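Iron uptake protein A2 (Synechocystis sp., PDB 2VOZ) probably serves as the periplasmic ferric-iron-binding subunit of an ABC transporter that imports Fe(3+) into the cyanobacterial cell. Local coordinates at residues 41-46 / 59-64; 82-87 / 262-267; 125-130 / 298-303. One frame throughout, in Å; residues are numbered along the deposited sequence. Where two conformers were deposited one is given.

Contact 1. Residues 41-46 / 59-64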
ATOM      1  N   SER B  41     -10.204  11.578  -9.729  1.00  9.46           N
ATOM      2  CA  SER B  41      -8.756  11.689  -9.895  1.00 10.43           C
ATOM      3  C   SER B  41      -8.065  11.960  -8.568  1.00 11.77           C
ATOM      4  O   SER B  41      -6.837  12.169  -8.525  1.00 12.10           O
ATOM      5  CB  SER B  41      -8.399  12.796 -10.893  1.00 11.10           C
ATOM      6  OG  SER B  41      -8.829  14.055 -10.429  1.00 11.96           O
ATOM      7  N   ARG B  42      -8.867  11.975  -7.508  1.00 11.75           N
ATOM      8  CA  ARG B  42      -8.362  12.161  -6.153  1.00 14.99           C
ATOM      9  C   ARG B  42      -8.584  10.914  -5.315  1.00 17.48           C
ATOM     10  O   ARG B  42      -9.715  10.422  -5.183  1.00 18.28           O
ATOM     11  CB  ARG B  42      -9.088  13.337  -5.479  1.00 14.80           C
ATOM     12  CG  ARG B  42      -8.809  13.413  -3.972  1.00 14.79           C
ATOM     13  CD  ARG B  42     -10.082  13.503  -3.161  1.00 13.97           C
ATOM     14  NE  ARG B  42      -9.864  13.094  -1.774  1.00 11.08           N
ATOM     15  CZ  ARG B  42      -9.520  13.932  -0.795  1.00 13.28           C
ATOM     16  NH1 ARG B  42      -9.333  15.234  -1.060  1.00 12.34           N
ATOM     17  NH2 ARG B  42      -9.371  13.472   0.445  1.00 12.17           N
ATOM     18  N   HIS B  43      -7.532  10.423  -4.686  1.00 19.62           N
ATOM     19  CA  HIS B  43      -7.791   9.415  -3.667  1.00 21.98           C
ATOM     20  C   HIS B  43      -6.692   9.410  -2.655  1.00 21.34           C
ATOM     21  O   HIS B  43      -5.529   9.371  -2.983  1.00 21.78           O
ATOM     22  CB  HIS B  43      -7.883   8.027  -4.266  1.00 22.33           C
ATOM     23  CG  HIS B  43      -8.250   6.971  -3.263  1.00 26.24           C
ATOM     24  ND1 HIS B  43      -7.303   6.253  -2.561  1.00 28.55           N
ATOM     25  CD2 HIS B  43      -9.454   6.530  -2.833  1.00 27.35           C
ATOM     26  CE1 HIS B  43      -7.915   5.402  -1.755  1.00 31.01           C
ATOM     27  NE2 HIS B  43      -9.220   5.551  -1.901  1.00 30.40           N
ATOM     28  N   TYR B  44      -7.105   9.487  -1.414  1.00 22.78           N
ATOM     29  CA  TYR B  44      -6.199   9.273  -0.346  1.00 22.49           C
ATOM     30  C   TYR B  44      -6.760   8.057   0.354  1.00 24.39           C
ATOM     31  O   TYR B  44      -7.983   7.990   0.612  1.00 24.17           O
ATOM     32  CB  TYR B  44      -6.108  10.561   0.448  1.00 22.15           C
ATOM     33  CG  TYR B  44      -5.484  11.622  -0.460  1.00 20.56           C
ATOM     34  CD1 TYR B  44      -4.097  11.746  -0.570  1.00 19.76           C
ATOM     35  CD2 TYR B  44      -6.276  12.439  -1.267  1.00 18.75           C
ATOM     36  CE1 TYR B  44      -3.516  12.696  -1.434  1.00 17.99           C
ATOM     37  CE2 TYR B  44      -5.706  13.372  -2.114  1.00 14.32           C
ATOM     38  CZ  TYR B  44      -4.337  13.502  -2.184  1.00 18.90           C
ATOM     39  OH  TYR B  44      -3.798  14.444  -3.041  1.00 20.34           O
ATOM     40  N   ASN B  45      -5.891   7.041   0.503  1.00 24.63           N
ATOM     41  CA  ASN B  45      -6.162   5.842   1.330  1.00 25.55           C
ATOM     42  C   ASN B  45      -7.089   6.248   2.423  1.00 23.57           C
ATOM     43  O   ASN B  45      -8.046   5.561   2.843  1.00 23.49           O
ATOM     44  CB  ASN B  45      -4.852   5.352   1.971  1.00 25.82           C
ATOM     45  CG  ASN B  45      -4.204   4.285   1.163  1.00 31.67           C
ATOM     46  OD1 ASN B  45      -4.773   3.822   0.152  1.00 37.17           O
ATOM     47  ND2 ASN B  45      -3.000   3.862   1.582  1.00 35.31           N
ATOM     48  N   THR B  46      -6.833   7.453   2.870  1.00 22.89           N
ATOM     49  CA  THR B  46      -7.639   7.938   3.952  1.00 18.51           C
ATOM     50  C   THR B  46      -9.137   8.105   3.670  1.00 19.74           C
ATOM     51  O   THR B  46      -9.869   8.094   4.617  1.00 19.97           O
ATOM     52  CB  THR B  46      -6.968   9.186   4.655  1.00 20.38           C
ATOM     53  OG1 THR B  46      -6.790  10.262   3.740  1.00 14.40           O
ATOM     54  CG2 THR B  46      -5.617   8.820   5.308  1.00 21.01           C
ATOM     55  N   LEU B  59     -15.340   2.819  -7.037  1.00 14.84           N
ATOM     56  CA  LEU B  59     -14.384   3.855  -7.379  1.00 13.95           C
ATOM     57  C   LEU B  59     -13.595   3.508  -8.619  1.00 14.49           C
ATOM     58  O   LEU B  59     -12.974   2.441  -8.706  1.00 15.28           O
ATOM     59  CB  LEU B  59     -13.442   4.095  -6.205  1.00 15.10           C
ATOM     60  CG  LEU B  59     -12.466   5.247  -6.238  1.00 17.37           C
ATOM     61  CD1 LEU B  59     -13.186   6.579  -6.319  1.00 18.13           C
ATOM     62  CD2 LEU B  59     -11.637   5.154  -4.955  1.00 20.26           C
ATOM     63  N   ILE B  60     -13.607   4.437  -9.559  1.00 12.98           N
ATOM     64  CA  ILE B  60     -12.815   4.358 -10.787  1.00 13.04           C
ATOM     65  C   ILE B  60     -11.835   5.503 -10.697  1.00 13.04           C
ATOM     66  O   ILE B  60     -12.257   6.656 -10.584  1.00 13.53           O
ATOM     67  CB  ILE B  60     -13.710   4.605 -12.014  1.00 13.22           C
ATOM     68  CG1 ILE B  60     -14.783   3.498 -12.126  1.00 16.96           C
ATOM     69  CG2 ILE B  60     -12.864   4.791 -13.297  1.00 13.41           C
ATOM     70  CD1 ILE B  60     -14.252   2.110 -12.308  1.00 18.72           C
ATOM     71  N   GLU B  61     -10.548   5.189 -10.764  1.00 12.45           N
ATOM     72  CA  GLU B  61      -9.491   6.181 -10.557  1.00 13.86           C
ATOM     73  C   GLU B  61      -8.559   6.286 -11.751  1.00 14.00           C
ATOM     74  O   GLU B  61      -8.162   5.269 -12.342  1.00 14.55           O
ATOM     75  CB  GLU B  61      -8.659   5.797  -9.334  1.00 15.30           C
ATOM     76  CG  GLU B  61      -9.402   5.760  -8.037  1.00 19.61           C
ATOM     77  CD  GLU B  61      -8.464   5.346  -6.929  1.00 25.68           C
ATOM     78  OE1 GLU B  61      -7.576   6.160  -6.571  1.00 27.35           O
ATOM     79  OE2 GLU B  61      -8.583   4.188  -6.458  1.00 26.90           O
ATOM     80  N   ALA B  62      -8.209   7.516 -12.113  1.00 13.56           N
ATOM     81  CA  ALA B  62      -7.238   7.777 -13.167  1.00 13.20           C
ATOM     82  C   ALA B  62      -6.971   9.267 -13.112  1.00 13.12           C
ATOM     83  O   ALA B  62      -7.691   9.991 -12.403  1.00 12.77           O
ATOM     84  CB  ALA B  62      -7.776   7.373 -14.553  1.00 13.03           C
ATOM     85  N   SER B  63      -5.979   9.733 -13.881  1.00 12.73           N
ATOM     86  CA  SER B  63      -5.731  11.170 -13.940  1.00 11.32           C
ATOM     87  C   SER B  63      -6.967  11.896 -14.474  1.00 10.86           C
ATOM     88  O   SER B  63      -7.797  11.321 -15.213  1.00  9.01           O
ATOM     89  CB  SER B  63      -4.509  11.496 -14.793  1.00 12.33           C
ATOM     90  OG  SER B  63      -4.767  11.212 -16.163  1.00 11.75           O
ATOM     91  N   ALA B  64      -7.085  13.177 -14.130  1.00 11.33           N
ATOM     92  CA  ALA B  64      -8.267  13.944 -14.559  1.00 10.95           C
ATOM     93  C   ALA B  64      -8.552  13.853 -16.064  1.00 11.17           C
ATOM     94  O   ALA B  64      -9.674  13.550 -16.456  1.00 10.40           O
ATOM     95  CB  ALA B  64      -8.112  15.395 -14.116  1.00 12.37           C
TER
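Ser41 CA-H points at Ala62 O, with Ser41 CA 3.2 Å from that oxygen, the closest thing to a polar bond between the two segments; Ser41 CB lies 3.3 Å from Ala62 O as well. The oxygen is buried here and has no conventional donor anywhere in the model, so the weak CA-H...O contact may compensate it in part. Ser41 CB also comes to 3.5 Å from Ala64 N, at the first turn of helix 64-74. With chi1 at 63°, Ser41 OG sits between its backbone N and carbonyl carbon and grazes Ala64 CB; its hydrogen bond goes past this contact to Thr85 OG1.

The second cluster gathers round His43, a ligand of the ferric ion, which is absent from this apo structure. Its CG lies anti to the backbone N (chi1 -176°), which carries the imidazole over toward strand 56-61. Leu59 CD2 meets the ring obliquely, 3.3 Å from His43 CD2. The extended Glu61 chain brings its carboxylate obliquely across the root of the ring: Glu61 OE1 lies 3.0 Å from His43 CB and 3.5 Å from His43 CG, whereas Glu61 OE2 stands over one ring face, displaced toward the rim. The two planes are 42° apart, so this is not a flat stack. The polar partner of His43 NE2 is Asp48 OD1, a hydrogen bond that probably helps to hold the ring's rotation.

Arg42 NE forms a salt bridge with Asp47, and its guanidinium a cation-pi contact with Phe294. Residues 41-46 thus run from the end of strand 35-40 toward helix 48-54, while 59-64 leave strand 56-61, parallel to that first strand, and pass through the N-cap residue Ser63 into helix 64-74, whose Leu67 packs against both Ser41 and Ala62.

Contact 2. Residues 82-87 / 262-267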
ATOM      1  N   ILE B  82     -20.774  10.314 -10.727  1.00 10.61           N
ATOM      2  CA  ILE B  82     -20.108  11.531 -10.285  1.00 10.53           C
ATOM      3  C   ILE B  82     -18.702  11.543 -10.863  1.00 10.20           C
ATOM      4  O   ILE B  82     -18.016  10.512 -10.872  1.00 10.75           O
ATOM      5  CB  ILE B  82     -19.916  11.546  -8.734  1.00 10.79           C
ATOM      6  CG1 ILE B  82     -21.227  11.472  -7.941  1.00 13.73           C
ATOM      7  CG2 ILE B  82     -19.060  12.771  -8.287  1.00  8.08           C
ATOM      8  CD1 ILE B  82     -21.966  12.732  -7.867  1.00 16.64           C
ATOM      9  N   LEU B  83     -18.262  12.714 -11.327  1.00  9.91           N
ATOM     10  CA  LEU B  83     -16.846  12.930 -11.577  1.00  9.03           C
ATOM     11  C   LEU B  83     -16.351  13.902 -10.526  1.00  9.49           C
ATOM     12  O   LEU B  83     -16.886  15.011 -10.362  1.00  9.60           O
ATOM     13  CB  LEU B  83     -16.614  13.521 -12.965  1.00  8.88           C
ATOM     14  CG  LEU B  83     -15.202  13.962 -13.328  1.00  9.61           C
ATOM     15  CD1 LEU B  83     -14.250  12.727 -13.378  1.00  8.59           C
ATOM     16  CD2 LEU B  83     -15.236  14.684 -14.694  1.00 11.21           C
ATOM     17  N   PHE B  84     -15.344  13.445  -9.825  1.00  9.37           N
ATOM     18  CA  PHE B  84     -14.658  14.251  -8.828  1.00  9.50           C
ATOM     19  C   PHE B  84     -13.263  14.526  -9.353  1.00  9.92           C
ATOM     20  O   PHE B  84     -12.514  13.587  -9.706  1.00  8.92           O
ATOM     21  CB  PHE B  84     -14.547  13.511  -7.492  1.00  9.19           C
ATOM     22  CG  PHE B  84     -13.996  14.388  -6.412  1.00  9.44           C
ATOM     23  CD1 PHE B  84     -12.627  14.715  -6.388  1.00 11.20           C
ATOM     24  CD2 PHE B  84     -14.849  14.977  -5.510  1.00 10.46           C
ATOM     25  CE1 PHE B  84     -12.137  15.610  -5.423  1.00 10.01           C
ATOM     26  CE2 PHE B  84     -14.372  15.883  -4.531  1.00  9.64           C
ATOM     27  CZ  PHE B  84     -13.030  16.179  -4.484  1.00 12.20           C
ATOM     28  N   THR B  85     -12.853  15.797  -9.385  1.00  9.30           N
ATOM     29  CA  THR B  85     -11.514  16.094  -9.839  1.00  9.89           C
ATOM     30  C   THR B  85     -10.944  17.339  -9.149  1.00  9.59           C
ATOM     31  O   THR B  85     -11.595  17.936  -8.271  1.00  8.93           O
ATOM     32  CB  THR B  85     -11.456  16.164 -11.397  1.00 10.22           C
ATOM     33  OG1 THR B  85     -10.099  16.080 -11.839  1.00 14.06           O
ATOM     34  CG2 THR B  85     -12.091  17.398 -11.920  1.00 11.72           C
ATOM     35  N   VAL B  86      -9.710  17.664  -9.490  1.00  8.50           N
ATOM     36  CA  VAL B  86      -8.955  18.635  -8.724  1.00  8.69           C
ATOM     37  C   VAL B  86      -8.683  19.773  -9.691  1.00  8.62           C
ATOM     38  O   VAL B  86      -8.178  19.553 -10.815  1.00  9.82           O
ATOM     39  CB  VAL B  86      -7.665  18.008  -8.171  1.00  8.98           C
ATOM     40  CG1 VAL B  86      -6.785  19.061  -7.507  1.00 10.93           C
ATOM     41  CG2 VAL B  86      -8.020  16.860  -7.217  1.00  8.82           C
ATOM     42  N   ASP B  87      -9.058  20.968  -9.231  1.00  8.80           N
ATOM     43  CA  ASP B  87      -8.831  22.262  -9.857  1.00  9.62           C
ATOM     44  C   ASP B  87     -10.051  22.614 -10.661  1.00  9.95           C
ATOM     45  O   ASP B  87     -10.538  21.787 -11.463  1.00  9.27           O
ATOM     46  CB  ASP B  87      -7.549  22.297 -10.734  1.00 10.17           C
ATOM     47  CG  ASP B  87      -7.041  23.715 -10.980  1.00 11.47           C
ATOM     48  OD1 ASP B  87      -5.932  24.041 -10.479  1.00 11.95           O
ATOM     49  OD2 ASP B  87      -7.767  24.526 -11.638  1.00 13.69           O
ATOM     50  N   ASN B 262      -8.444  27.775  -5.069  1.00  8.33           N
ATOM     51  CA  ASN B 262      -8.962  26.891  -6.082  1.00  7.64           C
ATOM     52  C   ASN B 262      -9.549  25.697  -5.334  1.00  8.31           C
ATOM     53  O   ASN B 262      -9.337  25.568  -4.132  1.00  8.63           O
ATOM     54  CB  ASN B 262      -7.823  26.464  -7.019  1.00  9.50           C
ATOM     55  CG  ASN B 262      -8.318  26.075  -8.382  1.00  8.29           C
ATOM     56  OD1 ASN B 262      -9.446  25.579  -8.534  1.00 10.82           O
ATOM     57  ND2 ASN B 262      -7.464  26.272  -9.395  1.00  9.10           N
ATOM     58  N   VAL B 263     -10.303  24.867  -6.041  1.00  8.33           N
ATOM     59  CA  VAL B 263     -11.034  23.792  -5.386  1.00  8.63           C
ATOM     60  C   VAL B 263     -10.742  22.436  -5.960  1.00  8.84           C
ATOM     61  O   VAL B 263     -10.295  22.318  -7.106  1.00  9.32           O
ATOM     62  CB  VAL B 263     -12.593  24.031  -5.444  1.00  8.67           C
ATOM     63  CG1 VAL B 263     -12.986  25.313  -4.726  1.00  9.48           C
ATOM     64  CG2 VAL B 263     -13.095  24.089  -6.920  1.00 10.60           C
ATOM     65  N   SER B 264     -11.008  21.403  -5.159  1.00  8.77           N
ATOM     66  CA  SER B 264     -11.299  20.090  -5.737  0.70 10.36           C
ATOM     67  C   SER B 264     -12.799  19.894  -5.566  1.00 10.35           C
ATOM     68  O   SER B 264     -13.423  20.378  -4.572  1.00 10.06           O
ATOM     69  CB  SER B 264     -10.548  18.948  -5.043  0.70 10.66           C
ATOM     70  OG  SER B 264     -11.083  18.703  -3.784  0.70 15.54           O
ATOM     71  N   GLY B 265     -13.407  19.214  -6.517  1.00  9.16           N
ATOM     72  CA  GLY B 265     -14.859  19.267  -6.495  1.00  8.50           C
ATOM     73  C   GLY B 265     -15.482  18.265  -7.445  1.00  7.72           C
ATOM     74  O   GLY B 265     -14.780  17.525  -8.111  1.00  8.46           O
ATOM     75  N   ALA B 266     -16.797  18.275  -7.530  1.00  8.55           N
ATOM     76  CA  ALA B 266     -17.477  17.208  -8.288  1.00  6.88           C
ATOM     77  C   ALA B 266     -18.829  17.682  -8.780  1.00  9.07           C
ATOM     78  O   ALA B 266     -19.392  18.646  -8.244  1.00  8.71           O
ATOM     79  CB  ALA B 266     -17.659  16.005  -7.397  1.00  7.24           C
ATOM     80  N   GLY B 267     -19.345  16.970  -9.771  1.00 10.27           N
ATOM     81  CA  GLY B 267     -20.696  17.242 -10.294  1.00  9.44           C
ATOM     82  C   GLY B 267     -21.300  15.908 -10.646  1.00 10.12           C
ATOM     83  O   GLY B 267     -20.596  14.885 -10.762  1.00  9.72           O
TER
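Thr85 and Gly265 face each other as a hydrogen-bonded antiparallel pair, with Gly265 N to Thr85 O at 2.8 Å and Thr85 N to Gly265 O at 2.9 Å. Leu83 and Gly267 repeat the pattern more loosely, both Leu83 N to Gly267 O and Gly267 N to Leu83 O measuring 3.2 Å. Asp87 N continues the pairing with a bond to Val263 O, and the strand axes run at 170°.

Between these bonds, Phe84 lays its ring over the neighbouring strand. Its CG is anti to the backbone N (chi1 -173°), a setting that puts Gly265 O over one ring face, offset toward the rim. Ala266 CB approaches obliquely, 3.5 Å from Phe84 CD2. At the ring edge stands Ser264 OG, 3.3 Å from Phe84 CZ in one of its two conformers; this hydroxyl is hydrogen-bonded to Thr127. Farther out, Phe126 and Phe294 adjoin the Phe84 ring, the latter with its plane about perpendicular. On the other face of the sheet, Leu83 packs on Leu67 and Ile71 of helix 64-74.

Where the strand gives way to helix 88-96, Asp87 and Asn262 meet crosswise, carboxylate and amide planes 71° apart. Asn262 ND2 to Asp87 OD2 is a weak bond of 2.9 Å. The amide is steadied by its other end: Asn262 OD1 takes Val263 N on a lone pair, in the carbonyl plane, at 2.7 Å, and also receives Ala88 N.

Asp87 OD2 further accepts Ser172 OG and caps the helix through Gly89 N. Three donors beside a helix N terminus would probably stabilise a negative carboxylate at this position, close to the iron ligand Tyr169.

Contact 3. Residues 125-130 / 298-303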
ATOM      1  N   GLY B 125     -17.420  22.796  -5.322  1.00  9.41           N
ATOM      2  CA  GLY B 125     -16.137  22.580  -4.605  1.00  9.25           C
ATOM      3  C   GLY B 125     -16.379  21.902  -3.269  1.00  9.03           C
ATOM      4  O   GLY B 125     -17.349  22.223  -2.562  1.00  8.90           O
ATOM      5  N   PHE B 126     -15.540  20.902  -2.967  1.00  8.79           N
ATOM      6  CA  PHE B 126     -15.597  20.232  -1.679  1.00  9.28           C
ATOM      7  C   PHE B 126     -14.371  20.426  -0.797  1.00  9.57           C
ATOM      8  O   PHE B 126     -14.472  20.226   0.414  1.00 10.37           O
ATOM      9  CB  PHE B 126     -15.937  18.759  -1.855  1.00  9.53           C
ATOM     10  CG  PHE B 126     -17.323  18.564  -2.335  1.00  9.73           C
ATOM     11  CD1 PHE B 126     -18.407  18.713  -1.435  1.00  8.85           C
ATOM     12  CD2 PHE B 126     -17.573  18.333  -3.672  1.00  9.05           C
ATOM     13  CE1 PHE B 126     -19.719  18.563  -1.877  1.00  9.43           C
ATOM     14  CE2 PHE B 126     -18.884  18.223  -4.133  1.00  8.49           C
ATOM     15  CZ  PHE B 126     -19.951  18.325  -3.232  1.00  8.80           C
ATOM     16  N   THR B 127     -13.226  20.771  -1.389  1.00  8.48           N
ATOM     17  CA  THR B 127     -12.076  21.240  -0.594  1.00  8.29           C
ATOM     18  C   THR B 127     -11.518  22.442  -1.308  1.00  7.81           C
ATOM     19  O   THR B 127     -11.828  22.664  -2.484  1.00  7.82           O
ATOM     20  CB  THR B 127     -10.959  20.159  -0.493  1.00  9.56           C
ATOM     21  OG1 THR B 127     -10.398  19.973  -1.788  1.00 13.02           O
ATOM     22  CG2 THR B 127     -11.539  18.860   0.047  1.00 13.58           C
ATOM     23  N   GLN B 128     -10.673  23.205  -0.630  1.00  7.47           N
ATOM     24  CA  GLN B 128     -10.005  24.305  -1.275  1.00  7.86           C
ATOM     25  C   GLN B 128      -8.532  24.356  -0.881  1.00  8.47           C
ATOM     26  O   GLN B 128      -8.128  23.815   0.152  1.00  8.71           O
ATOM     27  CB  GLN B 128     -10.731  25.629  -1.017  1.00 10.23           C
ATOM     28  CG  GLN B 128     -10.753  26.049   0.374  1.00 10.67           C
ATOM     29  CD  GLN B 128     -11.616  27.305   0.626  1.00 10.88           C
ATOM     30  OE1 GLN B 128     -11.553  28.294  -0.106  1.00 11.55           O
ATOM     31  NE2 GLN B 128     -12.413  27.253   1.674  1.00 11.18           N
ATOM     32  N   ARG B 129      -7.720  24.883  -1.793  1.00  8.24           N
ATOM     33  CA  ARG B 129      -6.290  25.059  -1.574  1.00  6.87           C
ATOM     34  C   ARG B 129      -6.001  26.503  -1.958  1.00  7.42           C
ATOM     35  O   ARG B 129      -6.803  27.134  -2.663  1.00  9.41           O
ATOM     36  CB  ARG B 129      -5.444  24.109  -2.474  1.00  7.93           C
ATOM     37  CG  ARG B 129      -5.703  24.223  -4.005  1.00  7.20           C
ATOM     38  CD  ARG B 129      -6.830  23.295  -4.560  1.00 10.96           C
ATOM     39  NE  ARG B 129      -6.557  21.894  -4.247  1.00  8.28           N
ATOM     40  CZ  ARG B 129      -5.670  21.133  -4.918  1.00  9.98           C
ATOM     41  NH1 ARG B 129      -5.016  21.635  -5.961  1.00  9.98           N
ATOM     42  NH2 ARG B 129      -5.420  19.894  -4.528  1.00 10.52           N
ATOM     43  N   ALA B 130      -4.896  27.029  -1.476  1.00  7.24           N
ATOM     44  CA  ALA B 130      -4.500  28.406  -1.815  1.00  7.51           C
ATOM     45  C   ALA B 130      -3.219  28.333  -2.603  1.00  7.88           C
ATOM     46  O   ALA B 130      -2.375  27.485  -2.300  1.00  8.87           O
ATOM     47  CB  ALA B 130      -4.266  29.218  -0.499  1.00  9.02           C
ATOM     48  N   ASN B 298      -5.487  15.635   2.024  1.00  9.97           N
ATOM     49  CA  ASN B 298      -4.412  16.297   1.321  1.00 10.52           C
ATOM     50  C   ASN B 298      -4.052  17.648   1.943  1.00  9.37           C
ATOM     51  O   ASN B 298      -3.616  18.558   1.255  1.00  8.62           O
ATOM     52  CB  ASN B 298      -4.756  16.463  -0.160  1.00 11.50           C
ATOM     53  CG  ASN B 298      -3.545  16.825  -1.021  1.00 11.98           C
ATOM     54  OD1 ASN B 298      -2.387  16.472  -0.709  1.00 13.37           O
ATOM     55  ND2 ASN B 298      -3.808  17.518  -2.133  1.00 12.22           N
ATOM     56  N   ASN B 299      -4.265  17.807   3.248  1.00  8.29           N
ATOM     57  CA  ASN B 299      -3.839  19.052   3.903  1.00  8.32           C
ATOM     58  C   ASN B 299      -4.461  20.289   3.250  1.00  8.78           C
ATOM     59  O   ASN B 299      -3.793  21.312   3.065  1.00  8.50           O
ATOM     60  CB  ASN B 299      -2.305  19.149   3.911  1.00  8.24           C
ATOM     61  CG  ASN B 299      -1.692  18.100   4.754  1.00  9.90           C
ATOM     62  OD1 ASN B 299      -2.046  17.980   5.937  1.00 11.45           O
ATOM     63  ND2 ASN B 299      -0.767  17.332   4.184  1.00 11.15           N
ATOM     64  N   GLU B 300      -5.741  20.162   2.913  1.00  7.79           N
ATOM     65  CA  GLU B 300      -6.519  21.227   2.250  0.70  7.88           C
ATOM     66  C   GLU B 300      -7.483  21.808   3.257  1.00  8.81           C
ATOM     67  O   GLU B 300      -7.607  21.293   4.372  1.00  9.26           O
ATOM     68  CB  GLU B 300      -7.307  20.657   1.051  0.70  8.07           C
ATOM     69  CG  GLU B 300      -6.489  20.541  -0.227  0.70 10.52           C
ATOM     70  CD  GLU B 300      -6.926  19.386  -1.161  0.70 15.25           C
ATOM     71  OE1 GLU B 300      -6.279  19.211  -2.217  0.70 17.15           O
ATOM     72  OE2 GLU B 300      -7.910  18.648  -0.876  0.70 14.89           O
ATOM     73  N   TYR B 301      -8.165  22.898   2.871  1.00  8.20           N
ATOM     74  CA  TYR B 301      -9.172  23.489   3.751  1.00  7.79           C
ATOM     75  C   TYR B 301     -10.541  22.940   3.374  1.00  8.60           C
ATOM     76  O   TYR B 301     -10.847  22.768   2.180  1.00  8.70           O
ATOM     77  CB  TYR B 301      -9.234  24.991   3.545  1.00  9.16           C
ATOM     78  CG  TYR B 301      -7.960  25.744   3.773  1.00  8.32           C
ATOM     79  CD1 TYR B 301      -7.027  25.945   2.725  1.00  7.95           C
ATOM     80  CD2 TYR B 301      -7.674  26.288   5.035  1.00  8.93           C
ATOM     81  CE1 TYR B 301      -5.853  26.682   2.935  1.00  8.80           C
ATOM     82  CE2 TYR B 301      -6.491  27.024   5.250  1.00  9.48           C
ATOM     83  CZ  TYR B 301      -5.602  27.217   4.192  1.00  8.67           C
ATOM     84  OH  TYR B 301      -4.450  27.951   4.364  1.00  9.00           O
ATOM     85  N   PRO B 302     -11.413  22.734   4.375  1.00  8.70           N
ATOM     86  CA  PRO B 302     -12.813  22.468   4.011  1.00  8.25           C
ATOM     87  C   PRO B 302     -13.415  23.660   3.312  1.00  9.05           C
ATOM     88  O   PRO B 302     -12.906  24.795   3.439  1.00  8.66           O
ATOM     89  CB  PRO B 302     -13.515  22.293   5.379  1.00  8.35           C
ATOM     90  CG  PRO B 302     -12.383  21.920   6.340  1.00  9.76           C
ATOM     91  CD  PRO B 302     -11.200  22.735   5.842  1.00  8.79           C
ATOM     92  N   VAL B 303     -14.479  23.406   2.559  1.00  8.42           N
ATOM     93  CA  VAL B 303     -15.215  24.527   1.967  1.00  9.03           C
ATOM     94  C   VAL B 303     -16.250  25.024   2.945  1.00 10.85           C
ATOM     95  O   VAL B 303     -16.766  26.130   2.776  1.00 11.18           O
ATOM     96  CB  VAL B 303     -15.863  24.182   0.599  1.00  9.24           C
ATOM     97  CG1 VAL B 303     -14.748  23.885  -0.456  1.00  8.56           C
ATOM     98  CG2 VAL B 303     -16.804  22.983   0.715  1.00  9.84           C
TER
HETATM   99  O   HOH W   1     -15.179  28.370   3.095  1.00 22.32           O
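Main-chain bonding is confined to one reciprocal pair: Gln128 N reaches Tyr301 O at 2.8 Å and Tyr301 N reaches Gln128 O at 2.9 Å, joining strand 124-136 to segment 301-302.

Among charged groups, the Arg129 chain, bent at chi2 (-89°) and chi3 (-57°), lies beside Glu300, pointing the same way. Its NH2 forms a salt bridge with Glu300 OE1 at 2.6 Å, the oxygen lying near the guanidinium plane. Asn298 ND2 donates to the same Glu300 OE1 at 3.0 Å, from the opposite face of the carboxylate. Glu300 was modelled in two conformers; this describes one.

The side-chain amide of Gln128 makes a straight bond, NE2 to Pro302 O at 3.1 Å (168° at the hydrogen), with the acceptor almost in the amide plane; NE2 also donates weakly to a water bonded to Val303 O. With an alanine in place of Gln128, Pro302 O would probably lose this donor and Tyr301 CB its CG packing.

Van der Waals packing completes the contact. Gln128 CG lies 3.7 Å from Tyr301 CB, the Tyr301 ring turns its edge to Gln128 O, and Val303 CG1 presses on Phe126 C at 3.5 Å.

Phe126 and Thr127 both face Ser264 in a classic beta bulge, and Asn299 closes helix 288-297 with a Schellman motif. Arg129 and Asn298 both touch Tyr225, an iron ligand, which is consistent with a second-shell salt bridge. Strand 124-136, pairing with 261-268 near one end and with 219-223 and 245-248 farther on, is consistent with the interdomain crossing of periplasmic binding proteins.

From the N terminus, contact 1 closes first, a short loop of twelve intervening residues that holds helix 48-54 and the return into strand 56-61. Contact 2 opens only afterwards and spans 174 residues, bringing strand 82-86 against 261-268. Contact 3 opens inside that span, at 125-130, and closes beyond it, at 298-303, so the two long closures cross. All three share one mixed sheet. Contacts 1 and 2 are joined where Ser41 N approaches Phe84 O at 3.1 Å; contacts 2 and 3 join through Ser264 O and Phe126 N, 2.7 Å apart. Contact 1 meets contact 3 across the iron-site side, where the Tyr44 hydroxyl packs on Asn298.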